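Local coordinates for protein glycerol Dehydrogenase (Unidentified, PDB 5XN8) that probably catalyses the NAD-dependent oxidation of glycerol to dihydroxyacetone, as a metal-dependent member of the iron-containing alcohol dehydrogenase family, at residues A[6-11]-A[122-127]; A[63-68]-A[73-78]; A[99-104]-A[141-146]. All coordinates share one frame; numbering follows the deposited sequence.

Interaction 1 of 3, residues A[6-11]-A[122-127]; sequences QSPGKY and APTSAL
The ring of Pro8 lies against Thr124, and the two side chains meet obliquely: Pro8 CG and CD both come to 4.1 Å from Thr124 CB. Pro8 CD also lies 3.9 Å from Thr124 O. That carbonyl is engaged elsewhere, taking a hydrogen bond from Asn146 ND2. Farther along, Gln6 reaches across to Ala126. Its CG sits between the backbone N and the carbonyl carbon (chi1 59°) and the chain runs on extended, which carries Gln6 NE2 to 3.6 Å from Ala126 CB. No hydrogen bond crosses between 6-11 and 122-127; this is buried packing. Gln6 NE2 makes a weak hydrogen bond to Asn146 OD1, and Gln6 OE1 is hydrogen-bonded to Lys10 NZ of the second subunit.

The shape of 122-127 is set from within by a type I beta turn from Ala122 to Ser125. Ala122 O receives both Ser125 N (2.9 Å) and Ser125 OG (2.6 Å), the hydroxyl lying in the carbonyl plane on a lone pair, at a C=O...O angle of 131°. Ser125 and Leu127 are probable NAD(+) contacts, as in a close relative, so the turn is probably part of the cofactor-binding loop that follows strand 111-115 of the N-terminal dinucleotide-binding domain.

Interaction 2 of 3, residues A[63-68]-A[73-78]; sequences RFNGEC and IRRLIA
Arg75 and Leu76, neighbours on helix 70-83, meet the loop that leaves strand 58-63, one with its charged end and the other with its methyls. Ahead of them, Ile73 turns its side chain into the interior, against Ile130 of strand 127-131, and Arg74 makes a cation-pi contact with Tyr106 of helix 94-107 and takes no part here.

Arg75 carries the polar half. Its CG stands anti to the backbone N (chi1 -168°), and a bend at chi3 brings the guanidinium over to the loop. Arg75 NH2 gives a hydrogen bond to Arg63 O of 3.2 Å; the acceptor lies in the guanidinium plane, although the N-H...O angle of 142° leaves the bond somewhat bent. The side chains of Asn65 and Arg75 cross at about a right angle, with amide and guanidinium planes 44° apart. Asn65 ND2 comes to 3.3 Å from Arg75 NE, but both are donors and do not bond. The two side chains share Glu72, three residues before Arg75 on the same helix: its OE1 accepts a hydrogen bond from Asn65 ND2 and its OE2 forms a salt bridge with Arg75 NH2, which probably accounts for two donors lying so close.

Leu76 supplies the apolar half. Its CD1 is 4.3 Å from Phe64 CD1, and its CD2 lies 3.8 Å from Arg63 O, the carbonyl that Arg75 grips. Beyond the loop, Leu76 also packs on Phe33 and Ile35 of strand 31-36. On the Phe64 ring, Gly66 N stands 3.5 Å above the plane, over its centre, as the loop folds back on itself. A strand passing through a short loop into a helix that lies back on the parallel sheet is the beta-alpha unit of a Rossmann-like nucleotide-binding domain.

Interaction 3 of 3, residues A[99-104]-A[141-146]; sequences TAKAIG and LIYPKN
Tyr143 reaches helix 94-107 at Lys101 and Ala102, joining a helix of the Rossmann-like nucleotide-binding domain to the chain leaving the beta hairpin of strands 127-131 and 137-142. The close part of the contact is small and rests on this one aromatic side chain. Its CG is anti to the carbonyl carbon (chi1 -51°), and the ring extends across to the helix with its hydroxyl leading. Tyr143 CE2 comes to 3.6 Å from Lys101 CB, while Lys101 O stands over one face of the ring, displaced toward the rim. On the opposite face is Leu141 O, from two residues back along Tyr143's own segment. A backbone carbonyl thus stands over each face, both off-centre.

Only the root of Lys101 takes part. The rest of its chain runs on extended, leads away from the tyrosine, and carries the ammonium to a cluster of carbonyls: NZ hydrogen-bonds to Ala122 O and Leu127 O, with a weak bond to Ser125 O. A buried lysine is thereby tied to the loop that probably binds NAD(+).

The other side of 141-146 is looser. Ile142 and Lys145 are exposed and take no part in the packing on the helix, and Pro144 turns to Tyr105 and to Asn27 of the second subunit. Asn146, though buried, points away from the helix and hydrogen-bonds to Glu246.

At the tight end the tyrosine hydroxyl has Ser128 OG as its hydrogen-bonding partner. Ala102 N, 3.3 Å from Tyr143 OH, is too poorly angled to bond, and the oxygen rests against carbon: Tyr143 OH lies 3.2 Å from both Ala102 CA and Ala102 CB.

Interactions 1 and 3 are buried and share a neighbourhood, their centres about 10 Å apart; interaction 2 lies farther out, its centre about 21 Å from the chain centre, and is partly exposed. The chemistry follows: across the segments of interactions 1 and 3 there is packing without hydrogen bonds, whereas interaction 2 adds an arginine-to-carbonyl hydrogen bond at the surface. Interactions 1 and 3 are stitched directly through the backbone, Tyr143 N to Ala126 O at 2.9 Å. Helix 94-107, which carries 99-104 of interaction 3, meets interaction 2 through helix 70-83, with Ile73 CD1 3.6 Å from Ala102 CB, and through the loop before it, where Phe64 and Cys68 touch Thr99.

Interaction 1 of 3, residues A[6-11]-A[122-127]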
loop_
_atom_site.group_PDB
_atom_site.type_symbol
_atom_site.label_atom_id
_atom_site.label_comp_id
_atom_site.label_asym_id
_atom_site.label_seq_id
_atom_site.Cartn_x
_atom_site.Cartn_y
_atom_site.Cartn_z
ATOM N N GLN A 6 14.068 -31.970 16.539
ATOM C CA GLN A 6 13.484 -33.196 17.092
ATOM C C GLN A 6 12.018 -32.998 17.422
ATOM O O GLN A 6 11.530 -31.872 17.515
ATOM C CB GLN A 6 14.293 -33.754 18.276
ATOM C CG GLN A 6 14.480 -32.850 19.490
ATOM C CD GLN A 6 15.371 -33.503 20.538
ATOM O OE1 GLN A 6 16.586 -33.687 20.328
ATOM N NE2 GLN A 6 14.774 -33.892 21.658
ATOM N N SER A 7 11.307 -34.111 17.539
ATOM C CA SER A 7 9.866 -34.096 17.713
ATOM C C SER A 7 9.398 -35.360 18.424
ATOM O O SER A 7 10.070 -36.395 18.346
ATOM C CB SER A 7 9.185 -33.987 16.339
ATOM O OG SER A 7 7.779 -33.784 16.447
ATOM N N PRO A 8 8.258 -35.285 19.141
ATOM C CA PRO A 8 7.607 -36.530 19.543
ATOM C C PRO A 8 7.077 -37.257 18.309
ATOM O O PRO A 8 6.640 -36.600 17.364
ATOM C CB PRO A 8 6.438 -36.044 20.411
ATOM C CG PRO A 8 6.156 -34.673 19.911
ATOM C CD PRO A 8 7.513 -34.110 19.625
ATOM N N GLY A 9 7.130 -38.584 18.323
ATOM C CA GLY A 9 6.662 -39.422 17.206
ATOM C C GLY A 9 5.285 -39.058 16.672
ATOM O O GLY A 9 5.110 -38.942 15.462
ATOM N N LYS A 10 4.318 -38.875 17.578
ATOM C CA LYS A 10 2.944 -38.505 17.214
ATOM C C LYS A 10 2.356 -37.533 18.230
ATOM O O LYS A 10 2.576 -37.674 19.431
ATOM C CB LYS A 10 2.042 -39.744 17.131
ATOM C CG LYS A 10 2.287 -40.623 15.919
ATOM C CD LYS A 10 1.123 -41.550 15.631
ATOM C CE LYS A 10 1.542 -42.666 14.690
ATOM N NZ LYS A 10 2.433 -43.676 15.338
ATOM N N TYR A 11 1.600 -36.554 17.734
ATOM C CA TYR A 11 0.912 -35.579 18.571
ATOM C C TYR A 11 -0.567 -35.605 18.191
ATOM O O TYR A 11 -0.902 -35.370 17.044
ATOM C CB TYR A 11 1.543 -34.200 18.396
ATOM C CG TYR A 11 0.756 -33.072 19.016
ATOM C CD1 TYR A 11 0.961 -32.690 20.342
ATOM C CD2 TYR A 11 -0.191 -32.372 18.272
ATOM C CE1 TYR A 11 0.250 -31.652 20.896
ATOM C CE2 TYR A 11 -0.927 -31.349 18.835
ATOM C CZ TYR A 11 -0.692 -30.989 20.150
ATOM O OH TYR A 11 -1.418 -29.960 20.714
ATOM N N ALA A 122 6.293 -27.986 28.046
ATOM C CA ALA A 122 7.072 -29.140 28.456
ATOM C C ALA A 122 6.629 -30.484 27.853
ATOM O O ALA A 122 7.494 -31.289 27.530
ATOM C CB ALA A 122 7.092 -29.245 29.981
ATOM N N PRO A 123 5.301 -30.738 27.713
ATOM C CA PRO A 123 4.837 -32.082 27.323
ATOM C C PRO A 123 5.532 -32.754 26.120
ATOM O O PRO A 123 5.759 -33.961 26.169
ATOM C CB PRO A 123 3.355 -31.861 27.021
ATOM C CG PRO A 123 2.955 -30.759 27.937
ATOM C CD PRO A 123 4.159 -29.863 28.057
ATOM N N THR A 124 5.868 -31.987 25.078
ATOM C CA THR A 124 6.531 -32.533 23.883
ATOM C C THR A 124 8.045 -32.715 24.040
ATOM O O THR A 124 8.657 -33.466 23.267
ATOM C CB THR A 124 6.310 -31.634 22.632
ATOM O OG1 THR A 124 6.948 -30.366 22.825
ATOM C CG2 THR A 124 4.830 -31.405 22.364
ATOM N N SER A 125 8.654 -32.025 25.004
ATOM C CA SER A 125 10.112 -32.022 25.151
ATOM C C SER A 125 10.676 -33.336 25.687
ATOM O O SER A 125 9.981 -34.110 26.361
ATOM C CB SER A 125 10.564 -30.871 26.057
ATOM O OG SER A 125 10.105 -31.040 27.390
ATOM N N ALA A 126 11.953 -33.558 25.382
ATOM C CA ALA A 126 12.734 -34.665 25.927
ATOM C C ALA A 126 13.419 -34.169 27.197
ATOM O O ALA A 126 14.644 -34.189 27.311
ATOM C CB ALA A 126 13.763 -35.140 24.909
ATOM N N LEU A 127 12.607 -33.741 28.158
ATOM C CA LEU A 127 13.068 -33.037 29.337
ATOM C C LEU A 127 12.187 -33.399 30.528
ATOM O O LEU A 127 10.963 -33.525 30.399
ATOM C CB LEU A 127 13.013 -31.529 29.089
ATOM C CG LEU A 127 13.383 -30.531 30.213
ATOM C CD1 LEU A 127 13.889 -29.196 29.689
ATOM C CD2 LEU A 127 12.176 -30.274 31.129
#

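Interaction 2 of 3, residues A[63-68]-A[73-78]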
loop_
_atom_site.group_PDB
_atom_site.type_symbol
_atom_site.label_atom_id
_atom_site.label_comp_id
_atom_site.label_asym_id
_atom_site.label_seq_id
_atom_site.Cartn_x
_atom_site.Cartn_y
_atom_site.Cartn_z
ATOM N N ARG A 63 -0.885 -45.010 41.682
ATOM C CA ARG A 63 -0.996 -43.662 42.230
ATOM C C ARG A 63 0.357 -42.952 42.225
ATOM O O ARG A 63 1.382 -43.552 42.540
ATOM C CB ARG A 63 -1.542 -43.734 43.669
ATOM C CG ARG A 63 -1.886 -42.392 44.275
ATOM C CD ARG A 63 -2.441 -42.524 45.693
ATOM N NE ARG A 63 -1.780 -41.614 46.618
ATOM C CZ ARG A 63 -0.584 -41.822 47.170
ATOM N NH1 ARG A 63 0.125 -42.920 46.912
ATOM N NH2 ARG A 63 -0.088 -40.910 48.008
ATOM N N PHE A 64 0.333 -41.665 41.878
ATOM C CA PHE A 64 1.521 -40.799 41.854
ATOM C C PHE A 64 1.455 -39.854 43.064
ATOM O O PHE A 64 0.414 -39.244 43.316
ATOM C CB PHE A 64 1.559 -40.037 40.515
ATOM C CG PHE A 64 2.555 -38.915 40.469
ATOM C CD1 PHE A 64 3.912 -39.160 40.613
ATOM C CD2 PHE A 64 2.134 -37.602 40.262
ATOM C CE1 PHE A 64 4.828 -38.122 40.567
ATOM C CE2 PHE A 64 3.048 -36.559 40.212
ATOM C CZ PHE A 64 4.396 -36.819 40.367
ATOM N N ASN A 65 2.558 -39.746 43.810
ATOM C CA ASN A 65 2.581 -38.991 45.087
ATOM C C ASN A 65 2.630 -37.469 44.952
ATOM O O ASN A 65 2.491 -36.762 45.955
ATOM C CB ASN A 65 3.746 -39.452 45.980
ATOM C CG ASN A 65 3.510 -40.819 46.586
ATOM O OD1 ASN A 65 2.414 -41.112 47.056
ATOM N ND2 ASN A 65 4.543 -41.648 46.607
ATOM N N GLY A 66 2.856 -36.965 43.741
ATOM C CA GLY A 66 2.735 -35.535 43.458
ATOM C C GLY A 66 4.035 -34.796 43.210
ATOM O O GLY A 66 4.006 -33.604 42.903
ATOM N N GLU A 67 5.168 -35.490 43.324
ATOM C CA GLU A 67 6.479 -34.877 43.112
ATOM C C GLU A 67 7.348 -35.705 42.172
ATOM O O GLU A 67 7.437 -36.917 42.324
ATOM C CB GLU A 67 7.186 -34.703 44.455
ATOM C CG GLU A 67 8.298 -33.667 44.436
ATOM C CD GLU A 67 7.771 -32.249 44.283
ATOM O OE1 GLU A 67 6.977 -31.817 45.158
ATOM O OE2 GLU A 67 8.154 -31.573 43.305
ATOM N N CYS A 68 7.992 -35.033 41.216
ATOM C CA CYS A 68 8.896 -35.684 40.257
ATOM C C CYS A 68 10.302 -35.769 40.851
ATOM O O CYS A 68 11.181 -34.976 40.523
ATOM C CB CYS A 68 8.904 -34.931 38.922
ATOM S SG CYS A 68 9.920 -35.678 37.614
ATOM N N ILE A 73 10.440 -41.843 41.242
ATOM C CA ILE A 73 10.741 -42.591 40.002
ATOM C C ILE A 73 11.100 -44.041 40.324
ATOM O O ILE A 73 10.508 -44.961 39.753
ATOM C CB ILE A 73 11.891 -41.922 39.190
ATOM C CG1 ILE A 73 11.428 -40.583 38.596
ATOM C CG2 ILE A 73 12.410 -42.818 38.069
ATOM C CD1 ILE A 73 12.573 -39.638 38.320
ATOM N N ARG A 74 12.050 -44.228 41.250
ATOM C CA ARG A 74 12.517 -45.566 41.635
ATOM C C ARG A 74 11.431 -46.405 42.314
ATOM O O ARG A 74 11.421 -47.625 42.150
ATOM C CB ARG A 74 13.766 -45.482 42.537
ATOM C CG ARG A 74 15.098 -45.155 41.849
ATOM C CD ARG A 74 15.038 -44.357 40.573
ATOM N NE ARG A 74 16.382 -44.200 40.000
ATOM C CZ ARG A 74 16.831 -43.139 39.330
ATOM N NH1 ARG A 74 16.068 -42.066 39.113
ATOM N NH2 ARG A 74 18.086 -43.148 38.877
ATOM N N ARG A 75 10.532 -45.758 43.059
ATOM C CA ARG A 75 9.402 -46.454 43.689
ATOM C C ARG A 75 8.437 -47.009 42.637
ATOM O O ARG A 75 8.004 -48.154 42.735
ATOM C CB ARG A 75 8.655 -45.519 44.658
ATOM C CG ARG A 75 7.641 -46.210 45.574
ATOM C CD ARG A 75 6.812 -45.204 46.368
ATOM N NE ARG A 75 5.919 -44.413 45.510
ATOM C CZ ARG A 75 4.754 -44.825 44.997
ATOM N NH1 ARG A 75 4.270 -46.043 45.253
ATOM N NH2 ARG A 75 4.045 -43.996 44.228
ATOM N N LEU A 76 8.114 -46.190 41.637
ATOM C CA LEU A 76 7.177 -46.573 40.567
ATOM C C LEU A 76 7.786 -47.570 39.578
ATOM O O LEU A 76 7.082 -48.461 39.090
ATOM C CB LEU A 76 6.674 -45.337 39.815
ATOM C CG LEU A 76 5.665 -44.439 40.542
ATOM C CD1 LEU A 76 5.508 -43.121 39.807
ATOM C CD2 LEU A 76 4.320 -45.130 40.743
ATOM N N ILE A 77 9.075 -47.411 39.277
ATOM C CA ILE A 77 9.811 -48.395 38.472
ATOM C C ILE A 77 9.723 -49.790 39.084
ATOM O O ILE A 77 9.435 -50.754 38.374
ATOM C CB ILE A 77 11.291 -47.973 38.259
ATOM C CG1 ILE A 77 11.351 -46.836 37.227
ATOM C CG2 ILE A 77 12.144 -49.141 37.763
ATOM C CD1 ILE A 77 12.654 -46.068 37.210
ATOM N N ALA A 78 9.961 -49.886 40.396
ATOM C CA ALA A 78 9.882 -51.158 41.121
ATOM C C ALA A 78 8.523 -51.837 40.963
ATOM O O ALA A 78 8.464 -53.051 40.797
ATOM C CB ALA A 78 10.201 -50.955 42.599
#

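Interaction 3 of 3, residues A[99-104]-A[141-146]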
loop_
_atom_site.group_PDB
_atom_site.type_symbol
_atom_site.label_atom_id
_atom_site.label_comp_id
_atom_site.label_asym_id
_atom_site.label_seq_id
_atom_site.Cartn_x
_atom_site.Cartn_y
_atom_site.Cartn_z
ATOM N N THR A 99 7.711 -37.470 35.279
ATOM C CA THR A 99 8.019 -38.751 35.926
ATOM C C THR A 99 7.776 -39.945 35.004
ATOM O O THR A 99 8.507 -40.942 35.072
ATOM C CB THR A 99 7.211 -38.945 37.230
ATOM O OG1 THR A 99 7.385 -37.792 38.051
ATOM C CG2 THR A 99 7.673 -40.178 37.993
ATOM N N ALA A 100 6.751 -39.851 34.164
ATOM C CA ALA A 100 6.489 -40.874 33.159
ATOM C C ALA A 100 7.608 -40.951 32.110
ATOM O O ALA A 100 7.923 -42.042 31.633
ATOM C CB ALA A 100 5.143 -40.630 32.495
ATOM N N LYS A 101 8.196 -39.804 31.765
ATOM C CA LYS A 101 9.323 -39.744 30.817
ATOM C C LYS A 101 10.572 -40.406 31.369
ATOM O O LYS A 101 11.257 -41.147 30.654
ATOM C CB LYS A 101 9.674 -38.289 30.451
ATOM C CG LYS A 101 8.653 -37.572 29.582
ATOM C CD LYS A 101 9.086 -36.133 29.344
ATOM C CE LYS A 101 7.975 -35.255 28.778
ATOM N NZ LYS A 101 8.260 -33.810 29.002
ATOM N N ALA A 102 10.864 -40.126 32.631
ATOM C CA ALA A 102 12.018 -40.712 33.328
ATOM C C ALA A 102 11.908 -42.226 33.411
ATOM O O ALA A 102 12.870 -42.930 33.103
ATOM C CB ALA A 102 12.160 -40.114 34.730
ATOM N N ILE A 103 10.730 -42.713 33.808
ATOM C CA ILE A 103 10.458 -44.156 33.883
ATOM C C ILE A 103 10.677 -44.818 32.519
ATOM O O ILE A 103 11.302 -45.877 32.437
ATOM C CB ILE A 103 9.022 -44.448 34.386
ATOM C CG1 ILE A 103 8.858 -44.017 35.852
ATOM C CG2 ILE A 103 8.677 -45.933 34.280
ATOM C CD1 ILE A 103 7.426 -43.723 36.243
ATOM N N GLY A 104 10.165 -44.191 31.460
ATOM C CA GLY A 104 10.335 -44.691 30.092
ATOM C C GLY A 104 11.782 -44.720 29.650
ATOM O O GLY A 104 12.225 -45.689 29.018
ATOM N N LEU A 141 16.948 -33.626 33.721
ATOM C CA LEU A 141 17.294 -34.803 32.925
ATOM C C LEU A 141 16.832 -34.583 31.482
ATOM O O LEU A 141 15.632 -34.550 31.197
ATOM C CB LEU A 141 16.653 -36.072 33.498
ATOM C CG LEU A 141 17.141 -36.508 34.887
ATOM C CD1 LEU A 141 16.449 -37.807 35.267
ATOM C CD2 LEU A 141 18.656 -36.634 34.980
ATOM N N ILE A 142 17.802 -34.417 30.591
ATOM C CA ILE A 142 17.560 -34.284 29.161
ATOM C C ILE A 142 17.726 -35.679 28.569
ATOM O O ILE A 142 18.756 -36.308 28.771
ATOM C CB ILE A 142 18.569 -33.321 28.495
ATOM C CG1 ILE A 142 18.603 -31.967 29.217
ATOM C CG2 ILE A 142 18.257 -33.153 27.009
ATOM C CD1 ILE A 142 19.911 -31.219 29.026
ATOM N N TYR A 143 16.714 -36.145 27.842
ATOM C CA TYR A 143 16.715 -37.473 27.240
ATOM C C TYR A 143 17.110 -37.426 25.764
ATOM O O TYR A 143 16.947 -36.389 25.104
ATOM C CB TYR A 143 15.343 -38.134 27.368
ATOM C CG TYR A 143 14.813 -38.101 28.774
ATOM C CD1 TYR A 143 15.502 -38.731 29.807
ATOM C CD2 TYR A 143 13.648 -37.399 29.084
ATOM C CE1 TYR A 143 15.032 -38.690 31.113
ATOM C CE2 TYR A 143 13.171 -37.349 30.374
ATOM C CZ TYR A 143 13.860 -37.991 31.387
ATOM O OH TYR A 143 13.379 -37.931 32.667
ATOM N N PRO A 144 17.627 -38.555 25.232
ATOM C CA PRO A 144 17.831 -38.685 23.788
ATOM C C PRO A 144 16.535 -38.669 22.975
ATOM O O PRO A 144 16.553 -38.236 21.815
ATOM C CB PRO A 144 18.501 -40.062 23.644
ATOM C CG PRO A 144 19.056 -40.379 24.989
ATOM C CD PRO A 144 18.116 -39.741 25.962
ATOM N N LYS A 145 15.438 -39.129 23.581
ATOM C CA LYS A 145 14.178 -39.354 22.882
ATOM C C LYS A 145 13.044 -38.487 23.439
ATOM O O LYS A 145 12.943 -38.306 24.648
ATOM C CB LYS A 145 13.803 -40.837 22.984
ATOM C CG LYS A 145 12.851 -41.297 21.890
ATOM C CD LYS A 145 12.432 -42.741 22.061
ATOM C CE LYS A 145 13.589 -43.674 21.751
ATOM N NZ LYS A 145 13.132 -45.057 21.396
ATOM N N ASN A 146 12.205 -37.954 22.550
ATOM C CA ASN A 146 10.966 -37.274 22.952
ATOM C C ASN A 146 9.904 -38.322 23.285
ATOM O O ASN A 146 10.053 -39.488 22.917
ATOM C CB ASN A 146 10.438 -36.375 21.833
ATOM C CG ASN A 146 11.301 -35.158 21.604
ATOM O OD1 ASN A 146 12.434 -35.263 21.133
ATOM N ND2 ASN A 146 10.759 -33.986 21.920
#